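Local coordinates for protein superoxide dismutase (Chaetomium thermophilum, PDB 4BR6) that catalyses the dismutation of superoxide to hydrogen peroxide and dioxygen at a protein-bound manganese ion, at residues B[23-26]-B[27-31]; B[74-77]-B[78-81]; B[80-84]-B[85-89]; B[158-162]-B[163-167]; B[175-178]-B[179-183]. All coordinates share one frame; numbering follows the deposited sequence.

Contact 1 of 5, residues B[23-26]-B[27-31]; sequences MELH and HSKHH. With MN3 (manganese (III) ion), chain I.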
# COMPACT_ATOMS: atom_id res chain seq x y z
N MET B 23 19.28 18.54 -12.34
CA MET B 23 20.31 18.04 -11.44
C MET B 23 20.45 18.96 -10.23
O MET B 23 20.48 18.50 -9.09
CB MET B 23 21.65 17.93 -12.16
CG MET B 23 21.74 16.81 -13.20
SD MET B 23 21.48 15.13 -12.58
CE MET B 23 22.69 15.02 -11.26
N GLU B 24 20.51 20.27 -10.48
CA GLU B 24 20.65 21.26 -9.41
C GLU B 24 19.53 21.15 -8.37
O GLU B 24 19.80 21.05 -7.17
CB GLU B 24 20.67 22.68 -9.99
CG GLU B 24 20.57 23.78 -8.92
CD GLU B 24 20.90 25.16 -9.44
OE1 GLU B 24 20.11 25.67 -10.26
OE2 GLU B 24 21.93 25.72 -9.03
N LEU B 25 18.29 21.17 -8.85
CA LEU B 25 17.12 21.04 -7.99
C LEU B 25 17.08 19.70 -7.28
O LEU B 25 16.88 19.61 -6.07
CB LEU B 25 15.84 21.16 -8.82
CG LEU B 25 15.46 22.53 -9.38
CD1 LEU B 25 14.21 22.41 -10.23
CD2 LEU B 25 15.25 23.53 -8.27
N HIS B 26 17.24 18.64 -8.06
CA HIS B 26 17.17 17.28 -7.56
C HIS B 26 18.11 17.05 -6.37
O HIS B 26 17.76 16.33 -5.43
CB HIS B 26 17.56 16.33 -8.69
CG HIS B 26 16.94 14.98 -8.60
ND1 HIS B 26 17.07 14.05 -9.61
CD2 HIS B 26 16.18 14.39 -7.64
CE1 HIS B 26 16.43 12.95 -9.27
NE2 HIS B 26 15.88 13.13 -8.09
N HIS B 27 19.28 17.68 -6.42
CA HIS B 27 20.33 17.53 -5.41
C HIS B 27 20.19 18.56 -4.30
O HIS B 27 20.02 18.20 -3.13
CB HIS B 27 21.70 17.68 -6.07
CG HIS B 27 22.86 17.44 -5.16
ND1 HIS B 27 23.66 18.47 -4.70
CD2 HIS B 27 23.39 16.31 -4.65
CE1 HIS B 27 24.62 17.98 -3.93
NE2 HIS B 27 24.48 16.67 -3.88
N SER B 28 20.28 19.83 -4.67
CA SER B 28 20.30 20.92 -3.69
C SER B 28 18.97 21.06 -2.95
O SER B 28 18.95 21.39 -1.77
CB SER B 28 20.70 22.25 -4.34
OG SER B 28 19.66 22.75 -5.17
N LYS B 29 17.86 20.80 -3.64
CA LYS B 29 16.54 20.95 -3.03
C LYS B 29 15.98 19.62 -2.56
O LYS B 29 15.79 19.42 -1.37
CB LYS B 29 15.55 21.63 -3.99
CG LYS B 29 15.96 23.03 -4.45
CD LYS B 29 16.20 23.95 -3.26
CE LYS B 29 16.55 25.35 -3.70
NZ LYS B 29 17.00 26.19 -2.56
N HIS B 30 15.74 18.70 -3.50
CA HIS B 30 15.01 17.48 -3.19
C HIS B 30 15.72 16.57 -2.20
O HIS B 30 15.17 16.23 -1.15
CB HIS B 30 14.69 16.71 -4.47
CG HIS B 30 13.53 17.26 -5.23
ND1 HIS B 30 12.23 17.06 -4.84
CD2 HIS B 30 13.48 18.02 -6.35
CE1 HIS B 30 11.42 17.66 -5.69
NE2 HIS B 30 12.15 18.26 -6.61
N HIS B 31 16.95 16.19 -2.52
CA HIS B 31 17.72 15.31 -1.63
C HIS B 31 18.01 15.99 -0.28
O HIS B 31 18.01 15.33 0.76
CB HIS B 31 19.03 14.93 -2.32
CG HIS B 31 19.78 13.82 -1.64
ND1 HIS B 31 20.97 13.36 -2.13
CD2 HIS B 31 19.51 13.10 -0.53
CE1 HIS B 31 21.43 12.39 -1.34
NE2 HIS B 31 20.56 12.22 -0.37
MN MN3 I . 14.28 11.82 -6.88
O HOH W 1 12.30 11.06 -5.51
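His26 and His30 meet one turn apart on helix 20-50: CB of His30 lies at the edge of the His26 imidazole, near its plane, and 3.2 Å from the backbone O of His26. NE2 of His26 binds the manganese ion at 2.4 Å. With CG swung to the side away from the backbone N (chi1 -152°), the imidazole is carried clear of its own helix to the metal. Behind this first shell the main chain departs from regular alpha geometry. O of Leu25 receives two N-H groups, N of Lys29 at 2.9 Å and N of His30 at 3.0 Å, and O of His26 is met by N of His31, five residues on, at 3.0 Å. Further back, O of Glu24 is also gripped twice, by Ser28 N at 2.8 Å and Ser28 OG at 2.6 Å, which approach from opposite faces of the carbonyl plane. The serine hydroxyl is folded back on its own helix by a chi1 of 72°, between the backbone N and the carbonyl carbon. On the outer flank, CD2 of Leu25 rests on CG of Lys29 at 3.9 Å. Farther out, the His30 ring stacks on His164 while its NE2 bonds to Tyr167 of the second subunit, and ND1 of His31 bonds to Trp78. A pi-type turn directly after a metal-binding histidine on the first long helix is where the alpha-hairpin domain contributes a ligand to the manganese site of an iron/manganese superoxide dismutase, which His74, Asp160 and His164 complete.

Contact 2 of 5, residues B[74-77]-B[78-81]; sequences HTLF and WENL. With MN3 (manganese (III) ion), chain I.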
# COMPACT_ATOMS: atom_id res chain seq x y z
N HIS B 74 18.80 8.40 -3.35
CA HIS B 74 19.47 9.45 -4.11
C HIS B 74 20.97 9.37 -3.97
O HIS B 74 21.70 9.65 -4.92
CB HIS B 74 18.97 10.82 -3.68
CG HIS B 74 17.54 11.05 -4.02
ND1 HIS B 74 16.51 10.57 -3.24
CD2 HIS B 74 16.96 11.65 -5.08
CE1 HIS B 74 15.36 10.91 -3.78
NE2 HIS B 74 15.60 11.57 -4.90
N THR B 75 21.45 8.99 -2.79
CA THR B 75 22.88 8.80 -2.59
C THR B 75 23.43 7.83 -3.62
O THR B 75 24.39 8.14 -4.32
CB THR B 75 23.23 8.31 -1.19
OG1 THR B 75 23.02 9.39 -0.27
CG2 THR B 75 24.69 7.87 -1.12
N LEU B 76 22.83 6.65 -3.70
CA LEU B 76 23.24 5.66 -4.69
C LEU B 76 23.03 6.15 -6.13
O LEU B 76 23.85 5.87 -6.99
CB LEU B 76 22.48 4.36 -4.50
CG LEU B 76 22.73 3.60 -3.20
CD1 LEU B 76 21.85 2.36 -3.20
CD2 LEU B 76 24.17 3.22 -3.03
N PHE B 77 21.94 6.87 -6.38
CA PHE B 77 21.64 7.40 -7.71
C PHE B 77 22.80 8.25 -8.25
O PHE B 77 23.30 8.00 -9.33
CB PHE B 77 20.35 8.23 -7.68
CG PHE B 77 19.80 8.58 -9.05
CD1 PHE B 77 19.78 7.66 -10.08
CD2 PHE B 77 19.28 9.85 -9.28
CE1 PHE B 77 19.27 8.00 -11.32
CE2 PHE B 77 18.77 10.18 -10.53
CZ PHE B 77 18.76 9.27 -11.53
N TRP B 78 23.24 9.24 -7.48
CA TRP B 78 24.32 10.11 -7.93
C TRP B 78 25.57 9.31 -8.23
O TRP B 78 26.29 9.61 -9.19
CB TRP B 78 24.66 11.16 -6.87
CG TRP B 78 23.53 11.93 -6.31
CD1 TRP B 78 23.37 12.27 -5.02
CD2 TRP B 78 22.41 12.48 -7.02
NE1 TRP B 78 22.22 12.98 -4.86
CE2 TRP B 78 21.60 13.12 -6.07
CE3 TRP B 78 22.00 12.48 -8.35
CZ2 TRP B 78 20.42 13.77 -6.41
CZ3 TRP B 78 20.83 13.13 -8.68
CH2 TRP B 78 20.05 13.76 -7.72
N GLU B 79 25.84 8.32 -7.39
CA GLU B 79 27.01 7.48 -7.54
C GLU B 79 27.01 6.67 -8.82
O GLU B 79 28.08 6.39 -9.36
CB GLU B 79 27.12 6.51 -6.37
CG GLU B 79 27.43 7.14 -5.05
CD GLU B 79 27.57 6.09 -3.96
OE1 GLU B 79 27.31 4.90 -4.26
OE2 GLU B 79 27.93 6.44 -2.82
N ASN B 80 25.82 6.26 -9.30
CA ASN B 80 25.77 5.51 -10.56
C ASN B 80 25.42 6.37 -11.77
O ASN B 80 24.88 5.90 -12.76
CB ASN B 80 24.96 4.17 -10.49
CG ASN B 80 23.43 4.34 -10.36
OD1 ASN B 80 22.82 3.82 -9.43
ND2 ASN B 80 22.81 5.01 -11.34
N LEU B 81 25.76 7.65 -11.66
CA LEU B 81 25.66 8.60 -12.77
C LEU B 81 27.04 9.22 -12.99
O LEU B 81 27.76 9.51 -12.03
CB LEU B 81 24.65 9.72 -12.47
CG LEU B 81 23.15 9.40 -12.47
CD1 LEU B 81 22.36 10.62 -12.09
CD2 LEU B 81 22.66 8.87 -13.82
MN MN3 I . 14.28 11.82 -6.88
O HOH W 1 12.30 11.06 -5.51
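Phe77 is flanked by two side chains that meet its ring in different ways. CD1 of Leu81 sits over one face in a CH-pi contact, 3.9 Å from the centroid of the Phe77 ring and 13° off the ring normal. The six-membered ring of Trp78 comes at a slant, its plane turned 40° from that of Phe77, with CD2 of Phe77 and CZ3 of Trp78 3.7 Å apart. Phe77 reaches both because its CG stands opposite the backbone N (chi1 -168°). The indole presents a face to the helix: O of His74 hovers over it, 3.1 Å from CD1 of Trp78, while the same oxygen takes the backbone N of Trp78 at 3.0 Å. NE1 of the indole is hydrogen-bonded to ND1 of His31. Trp78 CZ2 lies at the edge of the His74 imidazole, near its plane; beyond it NE2 of His74 binds manganese at 2.4 Å, while its ND1 is held by O of Gly70. Elsewhere on the helix, Glu79 runs alongside Thr75 and points the same way, its OE1 forming a salt bridge to Arg193. At the helix end, Asn80 N bonds to O of Leu76 at 3.1 Å and, weakly, to O of Phe77. Carbon packing beside the metal ligand, together with the bonds of Arg193 to Leu76 O and Asn80 OD1, probably holds the helix end and His74 in fixed relation.

Contact 3 of 5, residues B[80-84]-B[85-89]; sequences NLAPA and SREGG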
# COMPACT_ATOMS: atom_id res chain seq x y z
N ASN B 80 25.82 6.26 -9.30
CA ASN B 80 25.77 5.51 -10.56
C ASN B 80 25.42 6.37 -11.77
O ASN B 80 24.88 5.90 -12.76
CB ASN B 80 24.96 4.17 -10.49
CG ASN B 80 23.43 4.34 -10.36
OD1 ASN B 80 22.82 3.82 -9.43
ND2 ASN B 80 22.81 5.01 -11.34
N LEU B 81 25.76 7.65 -11.66
CA LEU B 81 25.66 8.60 -12.77
C LEU B 81 27.04 9.22 -12.99
O LEU B 81 27.76 9.51 -12.03
CB LEU B 81 24.65 9.72 -12.47
CG LEU B 81 23.15 9.40 -12.47
CD1 LEU B 81 22.36 10.62 -12.09
CD2 LEU B 81 22.66 8.87 -13.82
N ALA B 82 27.41 9.42 -14.24
CA ALA B 82 28.66 10.07 -14.56
C ALA B 82 28.56 10.69 -15.95
O ALA B 82 27.78 10.23 -16.78
CB ALA B 82 29.80 9.08 -14.48
N PRO B 83 29.33 11.77 -16.20
CA PRO B 83 29.33 12.40 -17.52
C PRO B 83 29.66 11.42 -18.63
O PRO B 83 30.48 10.53 -18.43
CB PRO B 83 30.43 13.46 -17.41
CG PRO B 83 31.20 13.11 -16.16
CD PRO B 83 30.24 12.44 -15.26
N ALA B 84 29.03 11.58 -19.79
CA ALA B 84 29.22 10.65 -20.90
C ALA B 84 30.65 10.64 -21.44
O ALA B 84 31.08 9.66 -22.03
CB ALA B 84 28.25 10.98 -22.02
N SER B 85 31.38 11.73 -21.21
CA SER B 85 32.75 11.86 -21.71
C SER B 85 33.72 11.07 -20.86
O SER B 85 34.90 10.99 -21.19
CB SER B 85 33.18 13.32 -21.75
OG SER B 85 33.52 13.81 -20.46
N ARG B 86 33.24 10.52 -19.75
CA ARG B 86 34.08 9.78 -18.82
C ARG B 86 33.53 8.39 -18.53
O ARG B 86 33.56 7.52 -19.39
CB ARG B 86 34.26 10.56 -17.52
CG ARG B 86 35.00 11.86 -17.68
CD ARG B 86 35.30 12.45 -16.33
NE ARG B 86 34.55 13.67 -16.08
CZ ARG B 86 34.18 14.11 -14.88
NH1 ARG B 86 34.48 13.43 -13.78
NH2 ARG B 86 33.51 15.24 -14.77
N GLU B 87 33.02 8.20 -17.32
CA GLU B 87 32.70 6.86 -16.82
C GLU B 87 31.22 6.53 -17.00
O GLU B 87 30.74 5.48 -16.56
CB GLU B 87 33.07 6.74 -15.34
CG GLU B 87 34.17 7.70 -14.88
CD GLU B 87 33.60 8.88 -14.12
OE1 GLU B 87 33.35 8.74 -12.90
OE2 GLU B 87 33.40 9.93 -14.75
N GLY B 88 30.51 7.43 -17.65
CA GLY B 88 29.08 7.28 -17.85
C GLY B 88 28.83 6.73 -19.22
O GLY B 88 29.59 6.99 -20.15
N GLY B 89 27.76 5.96 -19.35
CA GLY B 89 27.38 5.39 -20.63
C GLY B 89 28.13 4.11 -20.92
O GLY B 89 28.76 3.53 -20.04
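Ser85 follows Ala84 as the third residue of a type I beta turn from Pro83 to Arg86, its side chain only loosely beside Pro83. Arg86 closes that turn: its N bonds to O of Pro83 at 3.1 Å, reaching the oxygen from above the carbonyl plane. Its side chain bends at chi3 (-112°), which folds the guanidinium back over the proline, so that CG of Pro83 lies under one face of the flat group, 3.4 Å from CZ of Arg86. Next comes Glu87, bent at chi2 (102°), whose carboxylate returns across the turn until OE2 is 3.7 Å from CB of Ala82. The same oxygen faces NH1 of Arg86 at 3.8 Å, a long salt bridge of charges alone, since OE2 stands well out of the guanidinium plane. Gly88 then brings the chain back to where it started. Its N gives a second bond to O of Pro83, at 3.2 Å and from the carbonyl face opposite to that met by Arg86 N, and its CA makes a nearly straight C-H...O contact with O of Ala82 at 3.4 Å. Gly89 leaves with a positive phi and pairs its backbone with Ile185, much as Ala82 pairs with Val184. One carbonyl held by two amides is thus the core of a compact reverse turn in the loop between helix 61-79 of the alpha-hairpin domain and helix 94-104 of the C-terminal domain.

Contact 4 of 5, residues B[158-162]-B[163-167]; sequences GIDAW and EHAYY. With MN3 (manganese (III) ion), chain I.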
# COMPACT_ATOMS: atom_id res chain seq x y z
N GLY B 158 20.31 2.12 -9.86
CA GLY B 158 18.97 2.66 -9.77
C GLY B 158 18.70 3.75 -10.79
O GLY B 158 19.60 4.49 -11.18
N ILE B 159 17.44 3.82 -11.23
CA ILE B 159 16.93 4.92 -12.03
C ILE B 159 15.66 5.47 -11.38
O ILE B 159 14.69 4.75 -11.16
CB ILE B 159 16.61 4.48 -13.46
CG1 ILE B 159 17.89 3.95 -14.13
CG2 ILE B 159 16.01 5.63 -14.26
CD1 ILE B 159 17.72 3.34 -15.53
N ASP B 160 15.69 6.76 -11.06
CA ASP B 160 14.60 7.46 -10.40
C ASP B 160 13.49 7.75 -11.39
O ASP B 160 13.75 8.29 -12.47
CB ASP B 160 15.17 8.77 -9.90
CG ASP B 160 14.21 9.55 -9.06
OD1 ASP B 160 13.08 9.11 -8.77
OD2 ASP B 160 14.64 10.64 -8.68
N ALA B 161 12.25 7.41 -11.03
CA ALA B 161 11.12 7.56 -11.95
C ALA B 161 10.08 8.56 -11.46
O ALA B 161 9.04 8.69 -12.07
CB ALA B 161 10.44 6.21 -12.24
N TRP B 162 10.38 9.26 -10.36
CA TRP B 162 9.55 10.38 -9.94
C TRP B 162 9.59 11.41 -11.06
O TRP B 162 10.58 11.52 -11.77
CB TRP B 162 10.10 11.04 -8.67
CG TRP B 162 9.91 10.27 -7.39
CD1 TRP B 162 10.33 9.01 -7.12
CD2 TRP B 162 9.27 10.75 -6.20
NE1 TRP B 162 9.98 8.66 -5.84
CE2 TRP B 162 9.33 9.71 -5.26
CE3 TRP B 162 8.65 11.95 -5.85
CZ2 TRP B 162 8.79 9.83 -3.98
CZ3 TRP B 162 8.11 12.06 -4.57
CH2 TRP B 162 8.19 11.02 -3.66
N GLU B 163 8.51 12.17 -11.22
CA GLU B 163 8.43 13.13 -12.31
C GLU B 163 9.45 14.25 -12.18
O GLU B 163 9.88 14.83 -13.17
CB GLU B 163 7.00 13.67 -12.40
CG GLU B 163 6.02 12.59 -12.89
CD GLU B 163 4.55 13.00 -12.82
OE1 GLU B 163 4.15 13.73 -11.89
OE2 GLU B 163 3.79 12.58 -13.71
N HIS B 164 9.89 14.55 -10.96
CA HIS B 164 10.88 15.62 -10.80
C HIS B 164 12.24 15.20 -11.36
O HIS B 164 13.12 16.03 -11.52
CB HIS B 164 11.03 16.06 -9.34
CG HIS B 164 11.54 14.98 -8.43
ND1 HIS B 164 10.84 14.56 -7.32
CD2 HIS B 164 12.68 14.26 -8.46
CE1 HIS B 164 11.53 13.62 -6.70
NE2 HIS B 164 12.65 13.42 -7.37
N ALA B 165 12.39 13.92 -11.68
CA ALA B 165 13.64 13.44 -12.25
C ALA B 165 13.76 13.79 -13.74
O ALA B 165 14.83 13.66 -14.32
CB ALA B 165 13.79 11.94 -12.03
N TYR B 166 12.67 14.24 -14.36
CA TYR B 166 12.65 14.46 -15.82
C TYR B 166 11.70 15.51 -16.37
O TYR B 166 11.85 15.92 -17.51
CB TYR B 166 12.36 13.15 -16.55
CG TYR B 166 11.02 12.48 -16.21
CD1 TYR B 166 9.84 12.83 -16.86
CD2 TYR B 166 10.96 11.47 -15.25
CE1 TYR B 166 8.64 12.20 -16.54
CE2 TYR B 166 9.77 10.84 -14.94
CZ TYR B 166 8.61 11.20 -15.58
OH TYR B 166 7.43 10.56 -15.26
N TYR B 167 10.73 15.96 -15.59
CA TYR B 167 9.63 16.72 -16.20
C TYR B 167 10.04 18.06 -16.80
O TYR B 167 9.51 18.45 -17.84
CB TYR B 167 8.47 16.93 -15.22
CG TYR B 167 7.11 16.94 -15.89
CD1 TYR B 167 6.60 18.10 -16.47
CD2 TYR B 167 6.34 15.78 -15.97
CE1 TYR B 167 5.36 18.10 -17.09
CE2 TYR B 167 5.10 15.78 -16.59
CZ TYR B 167 4.62 16.94 -17.13
OH TYR B 167 3.40 16.96 -17.73
MN MN3 I . 14.28 11.82 -6.88
O HOH W 1 12.30 11.06 -5.51
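The His164 ring has CB of Trp162 over one face, in a CH-pi contact 3.7 Å from the ring centroid, while the indole itself meets it obliquely, CE3 of Trp162 lying 3.4 Å from CE1 of His164. Both residues belong to the Asp-x-Trp-Glu-His signature of iron/manganese superoxide dismutases, where an Asx turn leads from strand 153-160 into a 3-10 segment. The metal-bound water sits over one face of the Trp162 ring. At the edge of the Tyr166 ring, in its plane, lies O of Ala161, and O of Glu163 stands over the centre of one face. Two ligands come from the signature: OD2 of Asp160 binds manganese at 2.2 Å and NE2 of His164 at 2.3 Å, the carboxylate and imidazole planes standing 71° apart. A chi1 of 63° turns the imidazole back toward the aspartate. Its ND1 bonds to Glu163 of the second subunit, a second-shell grip that would help fix the ring's rotation. N of Ala165 bonds to O of Trp162 at 3.0 Å and closes the 3-10 turn. N of Trp162 meets the non-ligand oxygen OD1 of Asp160 at 3.1 Å, from well above the carboxylate plane.

Contact 5 of 5, residues B[175-178]-B[179-183]; sequences AEYF and EAIWN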
# COMPACT_ATOMS: atom_id res chain seq x y z
N ALA B 175 9.38 8.23 -21.67
CA ALA B 175 10.09 7.21 -22.44
C ALA B 175 11.40 7.75 -23.00
O ALA B 175 12.36 7.01 -23.18
CB ALA B 175 9.25 6.66 -23.58
N GLU B 176 11.42 9.05 -23.28
CA GLU B 176 12.62 9.71 -23.77
C GLU B 176 13.66 9.85 -22.67
O GLU B 176 14.87 9.69 -22.89
CB GLU B 176 12.28 11.08 -24.35
CG GLU B 176 11.59 11.02 -25.69
CD GLU B 176 11.18 12.39 -26.20
OE1 GLU B 176 11.65 13.40 -25.64
OE2 GLU B 176 10.37 12.47 -27.15
N TYR B 177 13.19 10.17 -21.46
CA TYR B 177 14.07 10.21 -20.30
C TYR B 177 14.67 8.84 -20.04
O TYR B 177 15.89 8.71 -19.90
CB TYR B 177 13.33 10.71 -19.07
CG TYR B 177 14.00 10.41 -17.74
CD1 TYR B 177 15.22 10.99 -17.39
CD2 TYR B 177 13.41 9.55 -16.83
CE1 TYR B 177 15.82 10.72 -16.18
CE2 TYR B 177 14.02 9.28 -15.61
CZ TYR B 177 15.21 9.87 -15.29
OH TYR B 177 15.83 9.61 -14.08
N PHE B 178 13.82 7.81 -19.96
CA PHE B 178 14.27 6.46 -19.65
C PHE B 178 15.31 5.95 -20.67
O PHE B 178 16.22 5.22 -20.30
CB PHE B 178 13.10 5.46 -19.60
CG PHE B 178 12.06 5.77 -18.55
CD1 PHE B 178 12.41 6.31 -17.34
CD2 PHE B 178 10.72 5.52 -18.79
CE1 PHE B 178 11.46 6.59 -16.39
CE2 PHE B 178 9.78 5.80 -17.84
CZ PHE B 178 10.15 6.33 -16.65
N GLU B 179 15.16 6.33 -21.94
CA GLU B 179 16.10 5.94 -22.99
C GLU B 179 17.40 6.73 -22.90
O GLU B 179 18.49 6.16 -23.02
CB GLU B 179 15.47 6.14 -24.37
CG GLU B 179 16.40 5.82 -25.53
CD GLU B 179 16.70 4.34 -25.67
OE1 GLU B 179 16.07 3.53 -24.95
OE2 GLU B 179 17.56 3.98 -26.50
N ALA B 180 17.28 8.04 -22.71
CA ALA B 180 18.43 8.93 -22.65
C ALA B 180 19.39 8.63 -21.48
O ALA B 180 20.61 8.73 -21.63
CB ALA B 180 17.97 10.39 -22.59
N ILE B 181 18.86 8.25 -20.32
CA ILE B 181 19.70 8.18 -19.11
C ILE B 181 20.81 7.13 -19.19
O ILE B 181 21.83 7.24 -18.51
CB ILE B 181 18.85 7.93 -17.83
CG1 ILE B 181 19.70 8.16 -16.56
CG2 ILE B 181 18.25 6.53 -17.86
CD1 ILE B 181 18.87 8.24 -15.28
N TRP B 182 20.62 6.12 -20.01
CA TRP B 182 21.63 5.07 -20.15
C TRP B 182 22.97 5.64 -20.59
O TRP B 182 24.00 5.03 -20.35
CB TRP B 182 21.16 3.98 -21.11
CG TRP B 182 19.93 3.30 -20.58
CD1 TRP B 182 18.65 3.65 -20.81
CD2 TRP B 182 19.89 2.17 -19.69
NE1 TRP B 182 17.80 2.82 -20.14
CE2 TRP B 182 18.54 1.90 -19.44
CE3 TRP B 182 20.86 1.38 -19.09
CZ2 TRP B 182 18.12 0.86 -18.62
CZ3 TRP B 182 20.45 0.34 -18.27
CH2 TRP B 182 19.09 0.09 -18.04
N ASN B 183 22.94 6.81 -21.23
CA ASN B 183 24.15 7.47 -21.68
C ASN B 183 25.02 8.02 -20.57
O ASN B 183 26.19 8.36 -20.81
CB ASN B 183 23.82 8.61 -22.63
CG ASN B 183 23.35 8.12 -23.97
OD1 ASN B 183 24.15 7.67 -24.79
ND2 ASN B 183 22.05 8.19 -24.20
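Helix 174-180 turns toward a 3-10 segment at 182-183, and Tyr177 and Ile181 pack against each other one turn apart along it. The two side chains lie side by side and point the same way, CD1 of Ile181 coming 3.5 Å from OH of Tyr177 at the phenol end of the ring. The tyrosine extends in this direction because its CG lies opposite the backbone N (chi1 162°), and its hydroxyl is engaged by the backbone O of Asp160, whose carboxylate binds manganese, so that the apolar contact flanks a polar link to the end of strand 153-160. Successive backbone bonds hold the helix: N of Glu179 to O of Ala175 at 3.1 Å, N of Ala180 to O of Glu176 at 2.9 Å, and N of Ile181 to O of Tyr177 at 3.0 Å. This helix belongs to the C-terminal alpha/beta domain of the iron/manganese superoxide dismutases and packs on the three-stranded antiparallel sheet through strand 153-160, where Ile159 meets Tyr177, Ile181 and Trp182. Helix 107-119 covers another side, touching Phe178 and giving Glu179 a salt bridge to Arg111. O of Phe178 lies 3.4 Å from CG2 of Ile181 and also stands at the edge of the Trp182 indole, near its plane, while the indole NE1 is hydrogen-bonded to OD1 of Asn115. In the 3-10 turn, O of Ala180 takes both the backbone N of Asn183 and, at 3.0 Å, its side-chain ND2; the two donors approach the same face of the carbonyl, and the oxygen lies close to the amide plane of Asn183.

In the fold
From the N terminus, each contact closes only a local turn, and none encloses another. Contact 1 lies on helix 20-50 and contact 2 near the end of helix 61-79; the two helices meet through the His31–Trp78 bond. Contact 3 begins where contact 2 ends, sharing Asn80 and Leu81, and leads on toward the C-terminal domain. Contact 4 spans the end of strand 153-160 and the turn after it, and joins contacts 1 and 2 at the manganese ion, with Asn80 also bonding to Gly158. Contact 5, on helix 174-180, reaches contact 4 through Tyr177 and contact 2 through Ile181, while Asn183 touches Ala84 of contact 3. Contacts 1 and 4 also face the second subunit.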